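Local structure of formate dehydrogenase (Pyrobaculum aerophilum, 1QP8) at residues V139-A144 against E159-F164; Q149-S154 against L168-R173; A178-P183 against F206-R211. The protein is a putative formate dehydrogenase that binds NADPH and probably reduces 2-keto acids such as glyoxylate or hydroxypyruvate. All blocks are in the same frame, centred on the assembly; numbering follows the deposited sequence.

Contact 1 (V139-A144 against E159-F164)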
loop_
_atom_site.group_PDB
_atom_site.type_symbol
_atom_site.label_atom_id
_atom_site.label_comp_id
_atom_site.label_asym_id
_atom_site.label_seq_id
_atom_site.Cartn_x
_atom_site.Cartn_y
_atom_site.Cartn_z
ATOM N N VAL A 139 1.069 0.420 -11.511
ATOM C CA VAL A 139 1.528 1.204 -10.375
ATOM C C VAL A 139 1.088 2.641 -10.607
ATOM O O VAL A 139 0.384 3.231 -9.779
ATOM C CB VAL A 139 3.081 1.110 -10.224
ATOM C CG1 VAL A 139 3.564 1.979 -9.074
ATOM C CG2 VAL A 139 3.488 -0.340 -9.963
ATOM N N GLY A 140 1.486 3.185 -11.750
ATOM C CA GLY A 140 1.131 4.550 -12.106
ATOM C C GLY A 140 -0.348 4.843 -11.951
ATOM O O GLY A 140 -0.724 5.861 -11.367
ATOM N N LYS A 141 -1.195 3.953 -12.453
ATOM C CA LYS A 141 -2.624 4.167 -12.327
ATOM C C LYS A 141 -3.093 4.255 -10.869
ATOM O O LYS A 141 -3.907 5.115 -10.523
ATOM C CB LYS A 141 -3.375 3.092 -13.106
ATOM C CG LYS A 141 -3.111 3.217 -14.600
ATOM C CD LYS A 141 -3.973 2.305 -15.449
ATOM C CE LYS A 141 -3.733 2.592 -16.927
ATOM N NZ LYS A 141 -4.514 1.709 -17.829
ATOM N N ILE A 142 -2.560 3.396 -10.005
ATOM C CA ILE A 142 -2.938 3.407 -8.593
ATOM C C ILE A 142 -2.450 4.661 -7.873
ATOM O O ILE A 142 -3.189 5.284 -7.104
ATOM C CB ILE A 142 -2.372 2.186 -7.887
ATOM C CG1 ILE A 142 -2.847 0.940 -8.621
ATOM C CG2 ILE A 142 -2.820 2.170 -6.445
ATOM C CD1 ILE A 142 -2.162 -0.323 -8.189
ATOM N N LEU A 143 -1.197 5.023 -8.109
ATOM C CA LEU A 143 -0.657 6.213 -7.474
ATOM C C LEU A 143 -1.563 7.379 -7.832
ATOM O O LEU A 143 -2.071 8.079 -6.955
ATOM C CB LEU A 143 0.765 6.488 -7.963
ATOM C CG LEU A 143 1.816 5.475 -7.519
ATOM C CD1 LEU A 143 3.172 5.960 -7.961
ATOM C CD2 LEU A 143 1.783 5.312 -6.001
ATOM N N ALA A 144 -1.764 7.569 -9.134
ATOM C CA ALA A 144 -2.614 8.634 -9.643
ATOM C C ALA A 144 -3.965 8.591 -8.952
ATOM O O ALA A 144 -4.446 9.601 -8.455
ATOM C CB ALA A 144 -2.796 8.483 -11.141
ATOM N N GLU A 159 0.844 7.076 -23.155
ATOM C CA GLU A 159 0.496 6.647 -21.813
ATOM C C GLU A 159 -0.924 6.987 -21.338
ATOM O O GLU A 159 -1.875 6.944 -22.117
ATOM C CB GLU A 159 1.514 7.204 -20.824
ATOM N N GLY A 160 -1.049 7.305 -20.047
ATOM C CA GLY A 160 -2.334 7.641 -19.460
ATOM C C GLY A 160 -2.265 8.651 -18.320
ATOM O O GLY A 160 -1.730 9.754 -18.505
ATOM N N PRO A 161 -2.777 8.298 -17.116
ATOM C CA PRO A 161 -2.818 9.121 -15.891
ATOM C C PRO A 161 -1.503 9.720 -15.407
ATOM O O PRO A 161 -1.173 9.564 -14.234
ATOM C CB PRO A 161 -3.393 8.171 -14.833
ATOM C CG PRO A 161 -4.137 7.155 -15.614
ATOM C CD PRO A 161 -3.282 6.938 -16.844
ATOM N N TRP A 162 -0.767 10.411 -16.268
ATOM C CA TRP A 162 0.508 10.995 -15.841
ATOM C C TRP A 162 1.214 11.852 -16.894
ATOM O O TRP A 162 0.931 11.778 -18.087
ATOM C CB TRP A 162 1.445 9.875 -15.407
ATOM C CG TRP A 162 1.529 8.825 -16.442
ATOM C CD1 TRP A 162 2.174 8.903 -17.637
ATOM C CD2 TRP A 162 0.905 7.543 -16.400
ATOM N NE1 TRP A 162 1.992 7.746 -18.345
ATOM C CE2 TRP A 162 1.215 6.892 -17.609
ATOM C CE3 TRP A 162 0.114 6.879 -15.455
ATOM C CZ2 TRP A 162 0.762 5.599 -17.903
ATOM C CZ3 TRP A 162 -0.335 5.598 -15.744
ATOM C CH2 TRP A 162 -0.009 4.969 -16.961
ATOM N N ARG A 163 2.176 12.639 -16.441
ATOM C CA ARG A 163 2.903 13.524 -17.331
ATOM C C ARG A 163 4.123 12.887 -18.016
ATOM O O ARG A 163 5.247 13.326 -17.796
ATOM C CB ARG A 163 3.331 14.767 -16.536
ATOM C CG ARG A 163 3.936 15.899 -17.359
ATOM C CD ARG A 163 5.152 16.498 -16.654
ATOM N NE ARG A 163 4.928 16.749 -15.229
ATOM C CZ ARG A 163 5.880 17.147 -14.389
ATOM N NH1 ARG A 163 7.121 17.344 -14.840
ATOM N NH2 ARG A 163 5.596 17.330 -13.099
ATOM N N PHE A 164 3.900 11.878 -18.860
ATOM C CA PHE A 164 4.999 11.181 -19.565
ATOM C C PHE A 164 6.275 12.001 -19.874
ATOM O O PHE A 164 6.187 13.163 -20.239
ATOM C CB PHE A 164 4.482 10.587 -20.879
ATOM C CG PHE A 164 5.563 10.006 -21.733
ATOM C CD1 PHE A 164 5.991 8.702 -21.541
ATOM C CD2 PHE A 164 6.233 10.799 -22.652
ATOM C CE1 PHE A 164 7.074 8.201 -22.246
ATOM C CE2 PHE A 164 7.316 10.305 -23.361
ATOM C CZ PHE A 164 7.738 9.005 -23.156
#

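Contact 2 (Q149-S154 against L168-R173). With NDP (NADPH dihydro-nicotinamide-adenine-dinucleotide phosphate), chain C.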
loop_
_atom_site.group_PDB
_atom_site.type_symbol
_atom_site.label_atom_id
_atom_site.label_comp_id
_atom_site.label_asym_id
_atom_site.label_seq_id
_atom_site.Cartn_x
_atom_site.Cartn_y
_atom_site.Cartn_z
ATOM N N GLN A 149 0.897 13.165 -8.199
ATOM C CA GLN A 149 1.260 13.829 -9.437
ATOM C C GLN A 149 2.260 12.895 -10.086
ATOM O O GLN A 149 3.456 13.176 -10.106
ATOM C CB GLN A 149 1.932 15.174 -9.162
ATOM C CG GLN A 149 1.007 16.239 -8.607
ATOM C CD GLN A 149 1.717 17.565 -8.410
ATOM O OE1 GLN A 149 2.647 17.673 -7.610
ATOM N NE2 GLN A 149 1.284 18.581 -9.147
ATOM N N VAL A 150 1.764 11.780 -10.608
ATOM C CA VAL A 150 2.623 10.786 -11.231
ATOM C C VAL A 150 3.329 11.311 -12.464
ATOM O O VAL A 150 2.703 11.919 -13.325
ATOM C CB VAL A 150 1.820 9.536 -11.668
ATOM C CG1 VAL A 150 2.792 8.401 -12.030
ATOM C CG2 VAL A 150 0.836 9.118 -10.572
ATOM N N ARG A 151 4.630 11.068 -12.550
ATOM C CA ARG A 151 5.411 11.471 -13.709
ATOM C C ARG A 151 5.963 10.193 -14.323
ATOM O O ARG A 151 7.026 9.736 -13.927
ATOM C CB ARG A 151 6.592 12.344 -13.309
ATOM C CG ARG A 151 6.245 13.558 -12.497
ATOM C CD ARG A 151 7.516 14.327 -12.293
ATOM N NE ARG A 151 7.457 15.227 -11.156
ATOM C CZ ARG A 151 8.538 15.721 -10.567
ATOM N NH1 ARG A 151 9.747 15.397 -11.016
ATOM N NH2 ARG A 151 8.410 16.528 -9.526
ATOM N N GLY A 152 5.247 9.622 -15.286
ATOM C CA GLY A 152 5.693 8.390 -15.914
ATOM C C GLY A 152 6.800 8.536 -16.940
ATOM O O GLY A 152 6.717 9.352 -17.853
ATOM N N PHE A 153 7.844 7.731 -16.782
ATOM C CA PHE A 153 8.988 7.735 -17.684
ATOM C C PHE A 153 8.946 6.477 -18.546
ATOM O O PHE A 153 8.371 5.463 -18.145
ATOM C CB PHE A 153 10.276 7.752 -16.872
ATOM C CG PHE A 153 11.487 7.317 -17.643
ATOM C CD1 PHE A 153 11.981 8.089 -18.692
ATOM C CD2 PHE A 153 12.167 6.151 -17.298
ATOM C CE1 PHE A 153 13.138 7.716 -19.388
ATOM C CE2 PHE A 153 13.330 5.763 -17.988
ATOM C CZ PHE A 153 13.813 6.552 -19.034
ATOM N N SER A 154 9.552 6.538 -19.728
ATOM C CA SER A 154 9.569 5.392 -20.632
ATOM C C SER A 154 10.254 5.736 -21.947
ATOM O O SER A 154 10.430 6.906 -22.268
ATOM C CB SER A 154 8.141 4.912 -20.908
ATOM O OG SER A 154 8.150 3.746 -21.709
ATOM N N LEU A 168 14.733 10.216 -17.564
ATOM C CA LEU A 168 14.602 9.673 -16.214
ATOM C C LEU A 168 14.759 10.824 -15.228
ATOM O O LEU A 168 14.004 10.924 -14.254
ATOM C CB LEU A 168 15.677 8.608 -15.934
ATOM C CG LEU A 168 17.153 9.037 -15.832
ATOM C CD1 LEU A 168 17.757 8.549 -14.530
ATOM C CD2 LEU A 168 17.940 8.488 -17.008
ATOM N N GLU A 169 15.732 11.696 -15.505
ATOM C CA GLU A 169 16.015 12.861 -14.671
ATOM C C GLU A 169 14.753 13.656 -14.389
ATOM O O GLU A 169 14.339 13.800 -13.245
ATOM C CB GLU A 169 17.051 13.758 -15.343
ATOM C CG GLU A 169 18.457 13.198 -15.304
ATOM C CD GLU A 169 19.509 14.192 -15.783
ATOM O OE1 GLU A 169 19.408 15.390 -15.420
ATOM O OE2 GLU A 169 20.443 13.774 -16.507
ATOM N N GLU A 170 14.144 14.181 -15.437
ATOM C CA GLU A 170 12.919 14.942 -15.271
ATOM C C GLU A 170 11.804 13.952 -14.990
ATOM O O GLU A 170 11.090 13.532 -15.898
ATOM C CB GLU A 170 12.618 15.748 -16.542
ATOM C CG GLU A 170 11.261 16.456 -16.549
ATOM C CD GLU A 170 11.065 17.377 -15.354
ATOM O OE1 GLU A 170 11.862 18.334 -15.202
ATOM O OE2 GLU A 170 10.114 17.142 -14.571
ATOM N N ALA A 171 11.677 13.570 -13.726
ATOM C CA ALA A 171 10.669 12.615 -13.270
ATOM C C ALA A 171 11.065 12.407 -11.828
ATOM O O ALA A 171 10.230 12.219 -10.943
ATOM C CB ALA A 171 10.785 11.302 -14.038
ATOM N N LEU A 172 12.374 12.458 -11.618
ATOM C CA LEU A 172 12.967 12.309 -10.304
ATOM C C LEU A 172 13.112 13.690 -9.655
ATOM O O LEU A 172 13.163 13.799 -8.433
ATOM C CB LEU A 172 14.343 11.642 -10.431
ATOM C CG LEU A 172 14.441 10.256 -11.084
ATOM C CD1 LEU A 172 15.875 9.809 -11.023
ATOM C CD2 LEU A 172 13.567 9.239 -10.363
ATOM N N ARG A 173 13.173 14.738 -10.478
ATOM C CA ARG A 173 13.318 16.106 -9.975
ATOM C C ARG A 173 12.351 16.402 -8.851
ATOM O O ARG A 173 11.136 16.373 -9.042
ATOM C CB ARG A 173 13.123 17.143 -11.086
ATOM C CG ARG A 173 14.366 17.347 -11.939
ATOM C CD ARG A 173 14.475 18.751 -12.543
ATOM N NE ARG A 173 15.884 19.068 -12.763
ATOM C CZ ARG A 173 16.646 18.497 -13.690
ATOM N NH1 ARG A 173 16.133 17.589 -14.513
ATOM N NH2 ARG A 173 17.941 18.789 -13.755
HETATM P PA NDP C . 7.505 -5.032 -20.259
HETATM O O1A NDP C . 8.801 -5.612 -20.732
HETATM O O2A NDP C . 7.296 -6.282 -19.496
HETATM O O5B NDP C . 8.380 -3.662 -19.973
HETATM C C5B NDP C . 8.280 -2.720 -21.116
HETATM C C4B NDP C . 8.132 -1.246 -20.589
HETATM O O4B NDP C . 9.395 -0.632 -20.121
HETATM C C3B NDP C . 7.668 -0.224 -21.700
HETATM O O3B NDP C . 7.133 0.938 -21.092
HETATM C C2B NDP C . 9.010 -0.061 -22.414
HETATM O O2B NDP C . 9.237 0.863 -23.415
HETATM C C1B NDP C . 9.914 0.096 -21.264
HETATM N N9A NDP C . 11.285 -0.103 -21.605
HETATM C C8A NDP C . 11.972 -1.217 -22.008
HETATM N N7A NDP C . 13.267 -0.969 -22.206
HETATM C C5A NDP C . 13.388 0.366 -21.912
HETATM C C6A NDP C . 14.523 1.259 -21.936
HETATM N N6A NDP C . 15.732 0.796 -22.304
HETATM N N1A NDP C . 14.302 2.586 -21.583
HETATM C C2A NDP C . 13.019 2.983 -21.228
HETATM N N3A NDP C . 11.933 2.232 -21.187
HETATM C C4A NDP C . 12.200 0.917 -21.528
HETATM O O3 NDP C . 7.031 -4.550 -18.843
HETATM P PN NDP C . 6.966 -4.938 -17.250
HETATM O O1N NDP C . 6.278 -3.883 -16.471
HETATM O O2N NDP C . 6.335 -6.279 -17.023
HETATM O O5D NDP C . 8.550 -5.053 -16.758
HETATM C C5D NDP C . 9.259 -6.287 -17.029
HETATM C C4D NDP C . 10.638 -6.146 -16.362
HETATM O O4D NDP C . 10.461 -6.031 -14.929
HETATM C C3D NDP C . 11.487 -7.394 -16.598
HETATM O O3D NDP C . 12.204 -7.234 -17.812
HETATM C C2D NDP C . 12.346 -7.443 -15.307
HETATM O O2D NDP C . 13.593 -6.749 -15.473
HETATM C C1D NDP C . 11.424 -6.846 -14.218
HETATM N N1N NDP C . 10.713 -7.917 -13.369
HETATM C C2N NDP C . 11.007 -7.894 -11.963
HETATM C C3N NDP C . 10.358 -8.874 -11.170
HETATM C C7N NDP C . 10.659 -8.876 -9.621
HETATM O O7N NDP C . 9.969 -9.587 -8.914
HETATM N N7N NDP C . 11.670 -8.080 -9.176
HETATM C C4N NDP C . 9.438 -9.871 -11.674
HETATM C C5N NDP C . 9.242 -9.768 -13.098
HETATM C C6N NDP C . 9.822 -8.861 -13.932
HETATM P P2B NDP C . 9.066 0.241 -24.987
HETATM O O1X NDP C . 9.429 1.524 -25.695
HETATM O O2X NDP C . 10.085 -0.841 -25.032
HETATM O O3X NDP C . 7.686 -0.206 -25.071
#

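Contact 3 (A178-P183 against F206-R211). With NDP (NADPH dihydro-nicotinamide-adenine-dinucleotide phosphate), chain C.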
loop_
_atom_site.group_PDB
_atom_site.type_symbol
_atom_site.label_atom_id
_atom_site.label_comp_id
_atom_site.label_asym_id
_atom_site.label_seq_id
_atom_site.Cartn_x
_atom_site.Cartn_y
_atom_site.Cartn_z
ATOM N N ALA A 178 9.663 7.183 -6.112
ATOM C CA ALA A 178 9.846 6.614 -7.424
ATOM C C ALA A 178 9.651 5.118 -7.312
ATOM O O ALA A 178 10.095 4.497 -6.348
ATOM C CB ALA A 178 11.241 6.916 -7.924
ATOM N N VAL A 179 8.958 4.549 -8.289
ATOM C CA VAL A 179 8.729 3.116 -8.347
ATOM C C VAL A 179 9.410 2.702 -9.643
ATOM O O VAL A 179 8.897 2.978 -10.727
ATOM C CB VAL A 179 7.223 2.791 -8.449
ATOM C CG1 VAL A 179 7.024 1.329 -8.833
ATOM C CG2 VAL A 179 6.539 3.092 -7.124
ATOM N N CYS A 180 10.576 2.075 -9.546
ATOM C CA CYS A 180 11.281 1.658 -10.749
ATOM C C CYS A 180 10.926 0.229 -11.141
ATOM O O CYS A 180 10.890 -0.667 -10.297
ATOM C CB CYS A 180 12.795 1.781 -10.572
ATOM S SG CYS A 180 13.697 1.145 -12.022
ATOM N N ALA A 181 10.666 0.040 -12.432
ATOM C CA ALA A 181 10.284 -1.251 -12.995
ATOM C C ALA A 181 10.800 -1.377 -14.416
ATOM O O ALA A 181 10.148 -1.973 -15.265
ATOM C CB ALA A 181 8.764 -1.393 -13.007
ATOM N N LEU A 182 11.968 -0.808 -14.682
ATOM C CA LEU A 182 12.548 -0.873 -16.010
ATOM C C LEU A 182 13.115 -2.242 -16.272
ATOM O O LEU A 182 13.535 -2.932 -15.347
ATOM C CB LEU A 182 13.684 0.137 -16.152
ATOM C CG LEU A 182 13.275 1.600 -16.078
ATOM C CD1 LEU A 182 14.521 2.504 -16.141
ATOM C CD2 LEU A 182 12.327 1.893 -17.218
ATOM N N PRO A 183 13.116 -2.664 -17.539
ATOM C CA PRO A 183 13.658 -3.966 -17.933
ATOM C C PRO A 183 15.155 -3.712 -18.045
ATOM O O PRO A 183 15.556 -2.567 -18.276
ATOM C CB PRO A 183 13.035 -4.195 -19.305
ATOM C CG PRO A 183 11.777 -3.359 -19.265
ATOM C CD PRO A 183 12.251 -2.119 -18.595
ATOM N N PHE A 206 12.798 5.615 -2.744
ATOM C CA PHE A 206 12.990 5.057 -4.078
ATOM C C PHE A 206 12.703 3.566 -4.048
ATOM O O PHE A 206 13.400 2.818 -3.377
ATOM C CB PHE A 206 14.434 5.259 -4.533
ATOM C CG PHE A 206 14.674 4.867 -5.953
ATOM C CD1 PHE A 206 14.694 5.826 -6.957
ATOM C CD2 PHE A 206 14.850 3.532 -6.300
ATOM C CE1 PHE A 206 14.885 5.459 -8.290
ATOM C CE2 PHE A 206 15.041 3.151 -7.630
ATOM C CZ PHE A 206 15.058 4.117 -8.625
ATOM N N VAL A 207 11.691 3.127 -4.782
ATOM C CA VAL A 207 11.352 1.711 -4.831
ATOM C C VAL A 207 11.831 1.020 -6.122
ATOM O O VAL A 207 11.469 1.438 -7.221
ATOM C CB VAL A 207 9.832 1.530 -4.732
ATOM C CG1 VAL A 207 9.463 0.072 -4.958
ATOM C CG2 VAL A 207 9.345 2.026 -3.378
ATOM N N ASN A 208 12.652 -0.023 -6.005
ATOM C CA ASN A 208 13.085 -0.738 -7.204
ATOM C C ASN A 208 12.464 -2.114 -7.204
ATOM O O ASN A 208 12.602 -2.857 -6.243
ATOM C CB ASN A 208 14.596 -0.891 -7.284
ATOM C CG ASN A 208 15.030 -1.518 -8.597
ATOM O OD1 ASN A 208 14.336 -1.403 -9.608
ATOM N ND2 ASN A 208 16.180 -2.179 -8.590
ATOM N N VAL A 209 11.789 -2.467 -8.288
ATOM C CA VAL A 209 11.139 -3.761 -8.340
ATOM C C VAL A 209 11.551 -4.521 -9.609
ATOM O O VAL A 209 11.231 -5.688 -9.781
ATOM C CB VAL A 209 9.592 -3.575 -8.216
ATOM C CG1 VAL A 209 8.992 -3.230 -9.554
ATOM C CG2 VAL A 209 8.964 -4.799 -7.618
ATOM N N GLY A 210 12.274 -3.845 -10.492
ATOM C CA GLY A 210 12.767 -4.494 -11.684
ATOM C C GLY A 210 14.243 -4.702 -11.441
ATOM O O GLY A 210 14.780 -4.339 -10.389
ATOM N N ARG A 211 14.927 -5.268 -12.425
ATOM C CA ARG A 211 16.366 -5.512 -12.290
ATOM C C ARG A 211 17.195 -4.385 -11.617
ATOM O O ARG A 211 17.077 -3.208 -11.942
ATOM C CB ARG A 211 16.969 -5.909 -13.662
ATOM C CG ARG A 211 17.356 -7.382 -13.752
ATOM C CD ARG A 211 16.466 -8.309 -12.937
ATOM N NE ARG A 211 15.396 -8.933 -13.712
ATOM C CZ ARG A 211 14.221 -9.328 -13.207
ATOM N NH1 ARG A 211 13.948 -9.159 -11.914
ATOM N NH2 ARG A 211 13.314 -9.911 -13.997
HETATM P PA NDP C . 7.505 -5.032 -20.259
HETATM O O1A NDP C . 8.801 -5.612 -20.732
HETATM O O2A NDP C . 7.296 -6.282 -19.496
HETATM O O5B NDP C . 8.380 -3.662 -19.973
HETATM C C5B NDP C . 8.280 -2.720 -21.116
HETATM C C4B NDP C . 8.132 -1.246 -20.589
HETATM O O4B NDP C . 9.395 -0.632 -20.121
HETATM C C3B NDP C . 7.668 -0.224 -21.700
HETATM O O3B NDP C . 7.133 0.938 -21.092
HETATM C C2B NDP C . 9.010 -0.061 -22.414
HETATM O O2B NDP C . 9.237 0.863 -23.415
HETATM C C1B NDP C . 9.914 0.096 -21.264
HETATM N N9A NDP C . 11.285 -0.103 -21.605
HETATM C C8A NDP C . 11.972 -1.217 -22.008
HETATM N N7A NDP C . 13.267 -0.969 -22.206
HETATM C C5A NDP C . 13.388 0.366 -21.912
HETATM C C6A NDP C . 14.523 1.259 -21.936
HETATM N N6A NDP C . 15.732 0.796 -22.304
HETATM N N1A NDP C . 14.302 2.586 -21.583
HETATM C C2A NDP C . 13.019 2.983 -21.228
HETATM N N3A NDP C . 11.933 2.232 -21.187
HETATM C C4A NDP C . 12.200 0.917 -21.528
HETATM O O3 NDP C . 7.031 -4.550 -18.843
HETATM P PN NDP C . 6.966 -4.938 -17.250
HETATM O O1N NDP C . 6.278 -3.883 -16.471
HETATM O O2N NDP C . 6.335 -6.279 -17.023
HETATM O O5D NDP C . 8.550 -5.053 -16.758
HETATM C C5D NDP C . 9.259 -6.287 -17.029
HETATM C C4D NDP C . 10.638 -6.146 -16.362
HETATM O O4D NDP C . 10.461 -6.031 -14.929
HETATM C C3D NDP C . 11.487 -7.394 -16.598
HETATM O O3D NDP C . 12.204 -7.234 -17.812
HETATM C C2D NDP C . 12.346 -7.443 -15.307
HETATM O O2D NDP C . 13.593 -6.749 -15.473
HETATM C C1D NDP C . 11.424 -6.846 -14.218
HETATM N N1N NDP C . 10.713 -7.917 -13.369
HETATM C C2N NDP C . 11.007 -7.894 -11.963
HETATM C C3N NDP C . 10.358 -8.874 -11.170
HETATM C C7N NDP C . 10.659 -8.876 -9.621
HETATM O O7N NDP C . 9.969 -9.587 -8.914
HETATM N N7N NDP C . 11.670 -8.080 -9.176
HETATM C C4N NDP C . 9.438 -9.871 -11.674
HETATM C C5N NDP C . 9.242 -9.768 -13.098
HETATM C C6N NDP C . 9.822 -8.861 -13.932
HETATM P P2B NDP C . 9.066 0.241 -24.987
HETATM O O1X NDP C . 9.429 1.524 -25.695
HETATM O O2X NDP C . 10.085 -0.841 -25.032
HETATM O O3X NDP C . 7.686 -0.206 -25.071
#

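Contact 1 (V139-A144 against E159-F164)
Ala144 N donates to Gly140 O at 3.0 Å, one helical turn whose Gly140, Lys141 and Ala144 meet Pro161 and Trp162 of the loop. No hydrogen bond crosses between 139-144 and 159-164; the contact rests on carbon packing. The indole of Trp162 turns its six-membered ring to the helix, with CZ3 3.8 Å from Lys141 N, which sits at the ring edge near its plane. CZ3 also touches the aliphatic stem of Lys141 (CG to Trp162 CZ3, 3.8 Å), while the rest of the extended lysine runs on past the loop. Having no side chain, Gly140 lets the indole come up to its carbonyl carbon. With CG set between backbone N and carbonyl carbon (chi1 51°), the indole folds back so that one face takes Pro161 CD near its rim. Pro161 fills the other end of the contact, its CB 3.8 Å from Ala144 CB. The loop after strand 149-153 packs here against helix 135-145, near the protein surface. Trp162 also packs on Leu132 and Val150, while Leu143 points into the fold, against strand 126-130 and helix 83-98.

Contact 2 (Q149-S154 against L168-R173)
Arg151 grips the backbone oxygen of Arg173 end-on with two nitrogens: NH1 lies 2.6 Å and NH2 2.8 Å from Arg173 O, both with that oxygen close to the guanidinium plane. NH1 arrives on a lone pair in the carbonyl plane and NH2 nearly along the C=O axis, so this one backbone oxygen, just past the weakly bonded turn 169-172, has two donors. Neither bond is straight (142° and 134° at hydrogen), as expected when one atom is shared. The arginine gets there extended from CG to NE, its CD passing 3.7 Å from Ala171 CA. Glu170 OE2 adds a long salt bridge to NH1, 4.0 Å away and well out of the guanidinium plane; its stronger partner is Arg163 of the preceding loop. A leucine in place of Arg151 would probably leave Arg173 O without these two donors and the Glu170 carboxylate with Arg163 as its remaining charge partner nearby. Within the helical turn, Glu169 O is satisfied twice, by Leu172 N and Arg173 N. Farther along the strand the contact becomes apolar: Leu168 stands over one face of the Phe153 ring, CB 4.2 Å from the ring centroid in a CH-pi contact. Strand 149-153 is bonded through its backbone to Val127 on one side and to Arg163 and Thr165 on the other. Just past it, Ser154 OG lies 3.0 Å from O3B of NADPH, with Thr156 O as a second, weak acceptor within reach, so the proton's place is not settled. A polar residue just past the second strand that meets the adenosine ribose is a common feature of Rossmann dinucleotide-binding folds.

Contact 3 (A178-P183 against F206-R211)
Strands 178-180 and 206-208 run parallel, 14° apart in direction and 4.6 Å between axes, as neighbours in the six-stranded Rossmann sheet, joined by a beta-alpha-beta crossover through helix 194-197. Val207 N bonds to Ala178 O, Cys180 N to Val207 O at 2.6 Å, and Val209 N to Cys180 O at 2.8 Å; Gly210 N adds a weak bond to Cys180 O as the chain leaves the strand. Ala178, Cys180, Phe206 and Asn208 share one face of the sheet. There the Phe206 ring, its CG anti to the backbone N (chi1 -173°), lies along the neighbouring strand and meets two residues: CD1 is 3.7 Å from Ala178 CB, and CZ is 3.8 Å from Cys180 CB. Asn208 OD1 accepts a weak bond from Gly210 N, just beyond the strand. On the other face Val179 and Val207 touch loosely and pack against helix 83-98. Past the strand ends, Ala181 CB meets Val209 CG1 at 3.9 Å. Both loops then open onto the cofactor, as expected at the C-terminal edge of a Rossmann sheet. Pro183 sets CG against the adenine of NADPH, 3.5 Å from C8A, and the carbonyl of Val209 faces the nicotinamide carboxamide. Arg211, bent at chi2 and chi3, lays one face of its guanidinium over the nicotinamide ribose, with NE 3.3 Å from O2D of NADPH.

How the contacts relate
All three contacts belong to the NAD-binding domain. Contacts 1 and 2 interleave along the chain, their centres 11 Å apart, in the order helix 135-145, strand 149-153, loop 159-164, turn 168-173; the Arg163–Glu170 salt bridge and the packing of Ala144 on Val150 join them. Contact 3 follows both in sequence, 12 Å from contact 2 and 15 Å from contact 1, and meets them through Phe153 on Leu182 and Val139 on Val179. Contacts 2 and 3 share the parallel sheet, in which strand 126-130 separates 149-153 from 177-180. NADPH touches both: contact 2 supplies a residue at the adenosine ribose, whereas contact 3 reaches from the adenine to the nicotinamide.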